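Side-chain contacts in odorant binding protein, antennal (Anopheles gambiae, PDB 3R1P), which probably binds small hydrophobic odorant molecules in the mosquito antenna and here holds a palmitic acid in its all-helical fold: residues K15-I20 with H51-K56; T34-T39 with K119-L124; S92-P97 with Y104-C109. All coordinates share one frame; numbering follows the deposited sequence.

Contact 1: residues K15-I20 with H51-K56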
loop_
_atom_site.group_PDB
_atom_site.type_symbol
_atom_site.label_atom_id
_atom_site.label_comp_id
_atom_site.label_asym_id
_atom_site.label_seq_id
_atom_site.Cartn_x
_atom_site.Cartn_y
_atom_site.Cartn_z
ATOM N N LYS A 15 -13.081 0.140 -1.982
ATOM C CA LYS A 15 -13.335 -0.144 -3.401
ATOM C C LYS A 15 -13.126 1.125 -4.247
ATOM O O LYS A 15 -12.548 1.068 -5.334
ATOM C CB LYS A 15 -14.757 -0.728 -3.601
ATOM C CG LYS A 15 -14.940 -2.186 -3.116
ATOM C CD LYS A 15 -13.854 -3.187 -3.607
ATOM C CE LYS A 15 -13.692 -3.249 -5.117
ATOM N NZ LYS A 15 -12.609 -4.177 -5.518
ATOM N N MET A 16 -13.594 2.253 -3.683
ATOM C CA MET A 16 -13.507 3.652 -4.129
ATOM C C MET A 16 -12.018 4.020 -4.310
ATOM O O MET A 16 -11.655 4.717 -5.256
ATOM C CB MET A 16 -14.021 4.496 -2.962
ATOM C CG MET A 16 -15.181 5.338 -3.246
ATOM S SD MET A 16 -15.483 6.281 -1.741
ATOM C CE MET A 16 -16.083 7.655 -2.408
ATOM N N LEU A 17 -11.179 3.588 -3.326
ATOM C CA LEU A 17 -9.737 3.816 -3.231
ATOM C C LEU A 17 -8.953 2.993 -4.266
ATOM O O LEU A 17 -8.032 3.518 -4.885
ATOM C CB LEU A 17 -9.309 3.461 -1.789
ATOM C CG LEU A 17 -8.118 4.173 -1.153
ATOM C CD1 LEU A 17 -8.418 5.605 -0.844
ATOM C CD2 LEU A 17 -7.762 3.531 0.164
ATOM N N HIS A 18 -9.346 1.715 -4.474
ATOM C CA HIS A 18 -8.738 0.768 -5.420
ATOM C C HIS A 18 -8.801 1.219 -6.893
ATOM O O HIS A 18 -7.809 1.080 -7.620
ATOM C CB HIS A 18 -9.402 -0.612 -5.245
ATOM C CG HIS A 18 -8.976 -1.639 -6.246
ATOM N ND1 HIS A 18 -7.732 -2.231 -6.182
ATOM C CD2 HIS A 18 -9.657 -2.161 -7.291
ATOM C CE1 HIS A 18 -7.686 -3.079 -7.195
ATOM N NE2 HIS A 18 -8.826 -3.078 -7.884
ATOM N N GLU A 19 -9.982 1.708 -7.338
ATOM C CA GLU A 19 -10.233 2.160 -8.712
ATOM C C GLU A 19 -9.425 3.389 -9.128
ATOM O O GLU A 19 -8.926 3.428 -10.256
ATOM C CB GLU A 19 -11.737 2.349 -8.965
ATOM C CG GLU A 19 -12.501 1.032 -9.011
ATOM C CD GLU A 19 -13.570 0.865 -10.079
ATOM O OE1 GLU A 19 -13.861 1.830 -10.825
ATOM O OE2 GLU A 19 -14.145 -0.246 -10.143
ATOM N N ILE A 20 -9.263 4.366 -8.222
ATOM C CA ILE A 20 -8.465 5.570 -8.502
ATOM C C ILE A 20 -6.982 5.222 -8.659
ATOM O O ILE A 20 -6.339 5.665 -9.613
ATOM C CB ILE A 20 -8.720 6.683 -7.456
ATOM C CG1 ILE A 20 -10.116 7.277 -7.654
ATOM C CG2 ILE A 20 -7.644 7.794 -7.496
ATOM C CD1 ILE A 20 -10.727 7.711 -6.439
ATOM N N HIS A 51 1.827 3.466 -3.229
ATOM C CA HIS A 51 2.096 4.885 -2.927
ATOM C C HIS A 51 0.803 5.672 -3.060
ATOM O O HIS A 51 0.481 6.462 -2.170
ATOM C CB HIS A 51 3.196 5.507 -3.813
ATOM C CG HIS A 51 3.235 7.004 -3.679
ATOM N ND1 HIS A 51 2.687 7.827 -4.649
ATOM C CD2 HIS A 51 3.595 7.764 -2.618
ATOM C CE1 HIS A 51 2.811 9.060 -4.183
ATOM N NE2 HIS A 51 3.356 9.070 -2.964
ATOM N N CYS A 52 0.040 5.415 -4.151
ATOM C CA CYS A 52 -1.237 6.067 -4.382
ATOM C C CYS A 52 -2.207 5.891 -3.201
ATOM O O CYS A 52 -2.831 6.870 -2.795
ATOM C CB CYS A 52 -1.853 5.612 -5.701
ATOM S SG CYS A 52 -3.481 6.325 -6.024
ATOM N N LEU A 53 -2.315 4.655 -2.636
ATOM C CA LEU A 53 -3.174 4.357 -1.478
ATOM C C LEU A 53 -2.788 5.192 -0.251
ATOM O O LEU A 53 -3.666 5.663 0.469
ATOM C CB LEU A 53 -3.088 2.871 -1.091
ATOM C CG LEU A 53 -3.715 1.821 -1.993
ATOM C CD1 LEU A 53 -3.532 0.425 -1.377
ATOM C CD2 LEU A 53 -5.196 2.079 -2.194
ATOM N N PHE A 54 -1.478 5.332 0.012
ATOM C CA PHE A 54 -0.976 6.121 1.139
ATOM C C PHE A 54 -1.229 7.616 0.930
ATOM O O PHE A 54 -1.650 8.301 1.863
ATOM C CB PHE A 54 0.505 5.827 1.394
ATOM C CG PHE A 54 0.800 4.441 1.917
ATOM C CD1 PHE A 54 1.972 3.784 1.562
ATOM C CD2 PHE A 54 -0.077 3.806 2.792
ATOM C CE1 PHE A 54 2.267 2.526 2.087
ATOM C CE2 PHE A 54 0.210 2.541 3.298
ATOM C CZ PHE A 54 1.375 1.908 2.938
ATOM N N ASP A 55 -1.005 8.100 -0.292
ATOM C CA ASP A 55 -1.255 9.493 -0.664
ATOM C C ASP A 55 -2.750 9.857 -0.510
ATOM O O ASP A 55 -3.044 10.906 0.052
ATOM C CB ASP A 55 -0.763 9.759 -2.099
ATOM C CG ASP A 55 -0.982 11.189 -2.548
ATOM O OD1 ASP A 55 -1.905 11.420 -3.357
ATOM O OD2 ASP A 55 -0.265 12.083 -2.051
ATOM N N LYS A 56 -3.686 8.989 -0.971
ATOM C CA LYS A 56 -5.136 9.269 -0.881
ATOM C C LYS A 56 -5.684 9.277 0.533
ATOM O O LYS A 56 -6.601 10.048 0.825
ATOM C CB LYS A 56 -5.972 8.339 -1.778
ATOM C CG LYS A 56 -5.693 8.489 -3.267
ATOM C CD LYS A 56 -6.152 9.822 -3.828
ATOM C CE LYS A 56 -5.543 10.066 -5.185
ATOM N NZ LYS A 56 -5.939 11.390 -5.729
#

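Contact 2: residues T34-T39 with K119-L124. With PLM (palmitic acid), chain G.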
loop_
_atom_site.group_PDB
_atom_site.type_symbol
_atom_site.label_atom_id
_atom_site.label_comp_id
_atom_site.label_asym_id
_atom_site.label_seq_id
_atom_site.Cartn_x
_atom_site.Cartn_y
_atom_site.Cartn_z
ATOM N N THR A 34 -1.588 -10.577 -7.527
ATOM C CA THR A 34 -0.499 -11.386 -6.967
ATOM C C THR A 34 -0.627 -11.405 -5.441
ATOM O O THR A 34 -0.138 -12.334 -4.813
ATOM C CB THR A 34 0.884 -10.883 -7.399
ATOM O OG1 THR A 34 1.053 -9.525 -6.987
ATOM C CG2 THR A 34 1.137 -11.041 -8.885
ATOM N N CYS A 35 -1.325 -10.404 -4.855
ATOM C CA CYS A 35 -1.570 -10.309 -3.412
ATOM C C CYS A 35 -2.441 -11.445 -2.836
ATOM O O CYS A 35 -2.438 -11.645 -1.622
ATOM C CB CYS A 35 -2.116 -8.927 -3.029
ATOM S SG CYS A 35 -3.768 -8.533 -3.688
ATOM N N LEU A 36 -3.230 -12.150 -3.691
ATOM C CA LEU A 36 -4.160 -13.208 -3.273
ATOM C C LEU A 36 -3.550 -14.382 -2.500
ATOM O O LEU A 36 -4.263 -15.031 -1.733
ATOM C CB LEU A 36 -5.093 -13.668 -4.414
ATOM C CG LEU A 36 -6.158 -12.671 -4.890
ATOM C CD1 LEU A 36 -6.779 -13.122 -6.208
ATOM C CD2 LEU A 36 -7.247 -12.462 -3.831
ATOM N N ASP A 37 -2.234 -14.617 -2.664
ATOM C CA ASP A 37 -1.483 -15.654 -1.945
ATOM C C ASP A 37 -0.607 -15.046 -0.815
ATOM O O ASP A 37 0.186 -15.757 -0.195
ATOM C CB ASP A 37 -0.637 -16.489 -2.933
ATOM C CG ASP A 37 0.508 -15.794 -3.640
ATOM O OD1 ASP A 37 0.760 -14.614 -3.345
ATOM O OD2 ASP A 37 1.147 -16.431 -4.490
ATOM N N GLY A 38 -0.771 -13.745 -0.570
ATOM C CA GLY A 38 -0.035 -13.020 0.464
ATOM C C GLY A 38 1.220 -12.309 -0.002
ATOM O O GLY A 38 1.916 -11.705 0.817
ATOM N N THR A 39 1.532 -12.371 -1.308
ATOM C CA THR A 39 2.738 -11.693 -1.801
ATOM C C THR A 39 2.491 -10.196 -2.011
ATOM O O THR A 39 1.473 -9.820 -2.586
ATOM C CB THR A 39 3.276 -12.341 -3.080
ATOM O OG1 THR A 39 2.273 -12.347 -4.072
ATOM C CG2 THR A 39 3.786 -13.761 -2.873
ATOM N N LYS A 119 -5.778 -10.148 3.837
ATOM C CA LYS A 119 -6.925 -9.387 4.338
ATOM C C LYS A 119 -7.100 -8.053 3.607
ATOM O O LYS A 119 -8.207 -7.771 3.147
ATOM C CB LYS A 119 -6.833 -9.187 5.851
ATOM C CG LYS A 119 -7.213 -10.451 6.631
ATOM C CD LYS A 119 -7.012 -10.277 8.132
ATOM C CE LYS A 119 -7.268 -11.555 8.894
ATOM N NZ LYS A 119 -7.169 -11.348 10.361
ATOM N N PHE A 120 -6.003 -7.270 3.448
ATOM C CA PHE A 120 -6.025 -6.003 2.711
ATOM C C PHE A 120 -6.252 -6.265 1.223
ATOM O O PHE A 120 -6.973 -5.506 0.565
ATOM C CB PHE A 120 -4.736 -5.195 2.935
ATOM C CG PHE A 120 -4.677 -4.526 4.283
ATOM C CD1 PHE A 120 -5.425 -3.384 4.540
ATOM C CD2 PHE A 120 -3.862 -5.026 5.290
ATOM C CE1 PHE A 120 -5.369 -2.760 5.785
ATOM C CE2 PHE A 120 -3.821 -4.415 6.540
ATOM C CZ PHE A 120 -4.572 -3.282 6.779
ATOM N N CYS A 121 -5.670 -7.371 0.708
ATOM C CA CYS A 121 -5.822 -7.800 -0.685
ATOM C C CYS A 121 -7.303 -8.020 -0.997
ATOM O O CYS A 121 -7.792 -7.464 -1.974
ATOM C CB CYS A 121 -4.993 -9.053 -0.954
ATOM S SG CYS A 121 -5.109 -9.669 -2.647
ATOM N N HIS A 122 -8.020 -8.787 -0.148
ATOM C CA HIS A 122 -9.444 -9.080 -0.314
ATOM C C HIS A 122 -10.316 -7.816 -0.241
ATOM O O HIS A 122 -11.201 -7.634 -1.074
ATOM C CB HIS A 122 -9.920 -10.086 0.744
ATOM C CG HIS A 122 -9.385 -11.479 0.569
ATOM N ND1 HIS A 122 -9.588 -12.442 1.539
ATOM C CD2 HIS A 122 -8.654 -12.021 -0.436
ATOM C CE1 HIS A 122 -9.010 -13.541 1.082
ATOM N NE2 HIS A 122 -8.425 -13.334 -0.099
ATOM N N LEU A 123 -10.064 -6.961 0.765
ATOM C CA LEU A 123 -10.822 -5.730 1.014
ATOM C C LEU A 123 -10.795 -4.764 -0.168
ATOM O O LEU A 123 -11.839 -4.229 -0.552
ATOM C CB LEU A 123 -10.293 -5.034 2.288
ATOM C CG LEU A 123 -10.961 -3.707 2.667
ATOM C CD1 LEU A 123 -12.398 -3.921 3.142
ATOM C CD2 LEU A 123 -10.151 -2.959 3.700
ATOM N N LEU A 124 -9.609 -4.552 -0.734
ATOM C CA LEU A 124 -9.380 -3.610 -1.823
ATOM C C LEU A 124 -9.674 -4.232 -3.207
ATOM O O LEU A 124 -10.324 -3.551 -4.025
ATOM C CB LEU A 124 -7.895 -3.204 -1.834
ATOM C CG LEU A 124 -7.437 -2.266 -0.732
ATOM C CD1 LEU A 124 -5.950 -2.420 -0.470
ATOM C CD2 LEU A 124 -7.784 -0.809 -1.069
HETATM C C1 PLM G . -11.603 3.462 5.320
HETATM O O1 PLM G . -12.744 3.493 5.835
HETATM O O2 PLM G . -10.924 4.502 5.158
HETATM C C2 PLM G . -11.048 2.116 4.888
HETATM C C3 PLM G . -9.676 2.226 4.213
HETATM C C4 PLM G . -8.893 0.912 4.260
HETATM C C5 PLM G . -7.873 0.821 3.124
HETATM C C6 PLM G . -6.505 0.327 3.599
HETATM C C7 PLM G . -5.415 0.592 2.560
HETATM C C8 PLM G . -4.021 0.320 3.121
HETATM C C9 PLM G . -3.147 -0.465 2.146
HETATM C CA PLM G . -1.926 -1.049 2.855
HETATM C CB PLM G . -1.159 -2.019 1.963
HETATM C CC PLM G . -1.792 -3.407 1.994
HETATM C CD PLM G . -0.756 -4.519 1.843
HETATM C CE PLM G . -0.268 -4.748 0.410
HETATM C CF PLM G . -1.138 -4.109 -0.672
HETATM C CG PLM G . -2.346 -4.964 -0.990
#

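Contact 3: residues S92-P97 with Y104-C109. With PLM (palmitic acid), chain G.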
loop_
_atom_site.group_PDB
_atom_site.type_symbol
_atom_site.label_atom_id
_atom_site.label_comp_id
_atom_site.label_asym_id
_atom_site.label_seq_id
_atom_site.Cartn_x
_atom_site.Cartn_y
_atom_site.Cartn_z
ATOM N N SER A 92 8.069 3.002 9.774
ATOM C CA SER A 92 7.553 4.349 9.490
ATOM C C SER A 92 8.671 5.377 9.229
ATOM O O SER A 92 8.381 6.551 9.055
ATOM C CB SER A 92 6.612 4.824 10.596
ATOM O OG SER A 92 7.277 4.902 11.845
ATOM N N HIS A 93 9.932 4.941 9.164
ATOM C CA HIS A 93 11.045 5.851 8.896
ATOM C C HIS A 93 11.844 5.455 7.650
ATOM O O HIS A 93 12.977 5.895 7.468
ATOM C CB HIS A 93 11.941 6.013 10.120
ATOM C CG HIS A 93 11.274 6.710 11.260
ATOM N ND1 HIS A 93 11.428 8.060 11.451
ATOM C CD2 HIS A 93 10.442 6.226 12.212
ATOM C CE1 HIS A 93 10.699 8.356 12.514
ATOM N NE2 HIS A 93 10.107 7.279 13.018
ATOM N N ILE A 94 11.244 4.640 6.788
ATOM C CA ILE A 94 11.864 4.213 5.536
ATOM C C ILE A 94 11.657 5.322 4.507
ATOM O O ILE A 94 10.516 5.723 4.253
ATOM C CB ILE A 94 11.289 2.848 5.054
ATOM C CG1 ILE A 94 11.670 1.685 6.022
ATOM C CG2 ILE A 94 11.685 2.551 3.593
ATOM C CD1 ILE A 94 10.896 0.403 5.805
ATOM N N VAL A 95 12.748 5.821 3.925
ATOM C CA VAL A 95 12.684 6.852 2.889
ATOM C C VAL A 95 13.678 6.474 1.797
ATOM O O VAL A 95 14.840 6.227 2.105
ATOM C CB VAL A 95 12.946 8.310 3.401
ATOM C CG1 VAL A 95 12.911 9.316 2.247
ATOM C CG2 VAL A 95 11.963 8.731 4.489
ATOM N N THR A 96 13.228 6.448 0.536
ATOM C CA THR A 96 14.066 6.139 -0.633
ATOM C C THR A 96 13.947 7.327 -1.617
ATOM O O THR A 96 13.029 8.142 -1.457
ATOM C CB THR A 96 13.627 4.816 -1.333
ATOM O OG1 THR A 96 12.540 5.077 -2.224
ATOM C CG2 THR A 96 13.308 3.668 -0.372
ATOM N N PRO A 97 14.804 7.431 -2.662
ATOM C CA PRO A 97 14.633 8.523 -3.637
ATOM C C PRO A 97 13.380 8.376 -4.524
ATOM O O PRO A 97 13.060 9.313 -5.260
ATOM C CB PRO A 97 15.911 8.445 -4.494
ATOM C CG PRO A 97 16.826 7.483 -3.797
ATOM C CD PRO A 97 15.941 6.562 -3.034
ATOM N N TYR A 104 6.404 0.611 -1.236
ATOM C CA TYR A 104 6.634 -0.826 -1.323
ATOM C C TYR A 104 7.477 -1.331 -0.141
ATOM O O TYR A 104 7.080 -2.300 0.513
ATOM C CB TYR A 104 7.297 -1.197 -2.663
ATOM C CG TYR A 104 7.753 -2.640 -2.717
ATOM C CD1 TYR A 104 6.839 -3.675 -2.938
ATOM C CD2 TYR A 104 9.090 -2.976 -2.532
ATOM C CE1 TYR A 104 7.252 -5.008 -2.969
ATOM C CE2 TYR A 104 9.511 -4.304 -2.559
ATOM C CZ TYR A 104 8.591 -5.315 -2.787
ATOM O OH TYR A 104 9.007 -6.623 -2.797
ATOM N N GLU A 105 8.635 -0.698 0.109
ATOM C CA GLU A 105 9.537 -1.080 1.198
ATOM C C GLU A 105 8.874 -0.962 2.567
ATOM O O GLU A 105 9.144 -1.782 3.445
ATOM C CB GLU A 105 10.836 -0.278 1.167
ATOM C CG GLU A 105 11.797 -0.675 0.058
ATOM C CD GLU A 105 13.155 0.006 0.130
ATOM O OE1 GLU A 105 13.574 0.412 1.240
ATOM O OE2 GLU A 105 13.818 0.109 -0.928
ATOM N N THR A 106 8.002 0.046 2.748
ATOM C CA THR A 106 7.287 0.237 4.021
ATOM C C THR A 106 6.329 -0.957 4.261
ATOM O O THR A 106 6.315 -1.515 5.360
ATOM C CB THR A 106 6.581 1.617 4.064
ATOM O OG1 THR A 106 7.542 2.657 3.899
ATOM C CG2 THR A 106 5.793 1.841 5.355
ATOM N N VAL A 107 5.544 -1.343 3.226
ATOM C CA VAL A 107 4.601 -2.473 3.292
ATOM C C VAL A 107 5.351 -3.794 3.560
ATOM O O VAL A 107 4.944 -4.555 4.439
ATOM C CB VAL A 107 3.664 -2.528 2.061
ATOM C CG1 VAL A 107 2.861 -3.829 1.999
ATOM C CG2 VAL A 107 2.723 -1.336 2.072
ATOM N N LYS A 108 6.468 -4.021 2.848
ATOM C CA LYS A 108 7.330 -5.204 3.032
ATOM C C LYS A 108 7.811 -5.320 4.476
ATOM O O LYS A 108 7.781 -6.406 5.049
ATOM C CB LYS A 108 8.536 -5.151 2.076
ATOM C CG LYS A 108 8.198 -5.552 0.638
ATOM C CD LYS A 108 7.747 -7.028 0.464
ATOM C CE LYS A 108 8.835 -8.061 0.722
ATOM N NZ LYS A 108 9.955 -7.984 -0.266
ATOM N N CYS A 109 8.217 -4.181 5.067
ATOM C CA CYS A 109 8.698 -4.075 6.440
ATOM C C CYS A 109 7.565 -4.347 7.451
ATOM O O CYS A 109 7.731 -5.171 8.350
ATOM C CB CYS A 109 9.321 -2.691 6.638
ATOM S SG CYS A 109 10.007 -2.369 8.283
HETATM C C1 PLM G . -11.603 3.462 5.320
HETATM O O1 PLM G . -12.744 3.493 5.835
HETATM O O2 PLM G . -10.924 4.502 5.158
HETATM C C2 PLM G . -11.048 2.116 4.888
HETATM C C3 PLM G . -9.676 2.226 4.213
HETATM C C4 PLM G . -8.893 0.912 4.260
HETATM C C5 PLM G . -7.873 0.821 3.124
HETATM C C6 PLM G . -6.505 0.327 3.599
HETATM C C7 PLM G . -5.415 0.592 2.560
HETATM C C8 PLM G . -4.021 0.320 3.121
HETATM C C9 PLM G . -3.147 -0.465 2.146
HETATM C CA PLM G . -1.926 -1.049 2.855
HETATM C CB PLM G . -1.159 -2.019 1.963
HETATM C CC PLM G . -1.792 -3.407 1.994
HETATM C CD PLM G . -0.756 -4.519 1.843
HETATM C CE PLM G . -0.268 -4.748 0.410
HETATM C CF PLM G . -1.138 -4.109 -0.672
HETATM C CG PLM G . -2.346 -4.964 -0.990
HETATM O O HOH W 1 8.281 5.033 5.689
#

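Contact 1: residues K15-I20 with H51-K56
Leu17 and Leu53 lead an apolar helix-helix contact between helix 11-25 and the C-terminal end of helix 44-56. The axes of segments 15-20 and 51-56 cross at 127°, with a closest approach of 9.8 Å. That distance is wide enough for side chains to fill the gap between the backbones. Leu17 does most of the touching. Its CG swings anti to the backbone N (chi1 -150°), beside the carbonyl carbon, and this carries the fork across to the second helix. The fork then splits its work. CG of Leu17 rests on CD2 of Leu53 at 3.7 Å, and CD2 of Leu17 meets the same methyl. CD1 of Leu17 lies 3.8 Å from CB of Lys56, and the two side chains run past each other in opposite directions. Leu53 is the buried partner, and it offers a single methyl to Leu17.

Further along, CG2 of Ile20 meets CE of Lys56 at 3.9 Å, with the two side chains nearly at right angles. A bend at chi2 (-68°) brings the aliphatic part of Lys56 across Ile20 at the exposed edge, while the ammonium reaches beyond it. NZ of Lys56 has a long, weak ion pair with Glu24 on the first helix. The same two helices are tied covalently nearby by the Cys21-Cys52 disulfide, one of the four of this protein. On the inner side, Leu17 and Leu53 both touch the bound palmitic acid, so this contact forms part of the wall of the ligand pocket.

The chemistry is apolar across the whole interface, with charge kept at the exposed edge. Contacts between carbons set no directional bond. The fit of the side chains and the nearby disulfide therefore probably fix how the helices sit.

Contact 2: residues T34-T39 with K119-L124
Cys35 and Cys121 are joined covalently, and this disulfide dominates the contact. The SG atoms are 2.0 Å apart, with a chi3 of 65°. The two halves reach the bond differently. On Cys121, SG is anti to the backbone N (chi1 -180°) and extends from the helix. On Cys35, SG sits between the backbone N and the carbonyl carbon (chi1 66°).

Apolar packing flanks the bridge. CD2 of Leu36 lies 3.7 Å from SG of Cys121. The same methyl meets CD2 of His122 at 3.7 Å, in the plane of the imidazole and at its edge.

Polar bonds shape the loop itself. Asp37 OD1 accepts from the backbone N of Thr39 at 3.1 Å, which makes an Asx turn. Gly38 lies inside this turn with a positive phi.

Ligand contacts come from the helix alone. CB of Phe120 is 3.6 Å from CC of the palmitic acid, and the same ligand atom approaches the Phe120 ring obliquely. CD2 of Leu123 touches the ligand more loosely.

This is one of the four disulfides of this all-helical odorant-binding protein. It ties the loop between helices 29-32 and 44-56 to helix 114-125, which lines the ligand pocket.

Contact 3: residues S92-P97 with Y104-C109
Ile94 packs tightly against helix 99-110, while its neighbours His93 and Val95 turn away from that helix on the exposed side of the loop. The isoleucine points at the helix and uses both of its branches. CD1 comes within 3.6 Å of CB of Cys109 and also approaches the backbone O of Glu105 and SG of Cys109. CG2 goes the other way and lies 3.8 Å from CB of Glu105. This spread follows from CG1 lying beside the backbone N (chi1 -66°), which puts CG2 beside the carbonyl carbon. CB of Ile94 also faces OG1 of Thr106.

A water joins the backbone O of Ile94 to the side-chain hydroxyl of Thr106. It donates to the O of Ile94 at 2.7 Å and to OG1 of Thr106 at 3.1 Å. OG1 of Thr106 is bonded as well to the backbone O of Thr102, one turn earlier in the helix.

The loop links helix 88-91 to helix 99-110 and is closed by the Cys91-Cys109 disulfide. Ile94 therefore packs beside a covalent bridge.

Thr96 makes a second, smaller touch. Its CG2 sits against the carboxylate of Glu105, 3.6 Å from OE2 and about as far from OE1. The glutamate is extended beyond CG, which carries its carboxylate out to the threonine methyl. OG1 of Thr96 instead bonds to OG1 of Thr102 and the N of Asp98. On another side of the helix, Lys108 folds back over Tyr104. Its CG lies over one ring face toward the rim, and NZ donates to the tyrosine OH at 3.0 Å. Val107 points away from the loop, and its CG1 is 3.6 Å from CE of the palmitic acid.

In the fold
Contacts 1 and 2 are partly buried, while contact 3 is a surface contact. Contacts 1 and 3 lie on opposite sides of the chain's centre, as do contacts 2 and 3. Contact 1 joins two helices through aliphatic side chains, contact 2 fixes a loop to a helix by a covalent bond, and contact 3 mixes apolar packing with a water bridge. Contacts 1 and 2 meet directly, where Leu53 packs on Leu124 and Lys15 probably bonds to the O of Leu124. Contact 1 reaches contact 3 through Phe54 on Val107. Contacts 2 and 3 do not touch. The contacts share no helix, but helices 11-25, 44-56, 99-110 and 114-125 all meet around the palmitic acid.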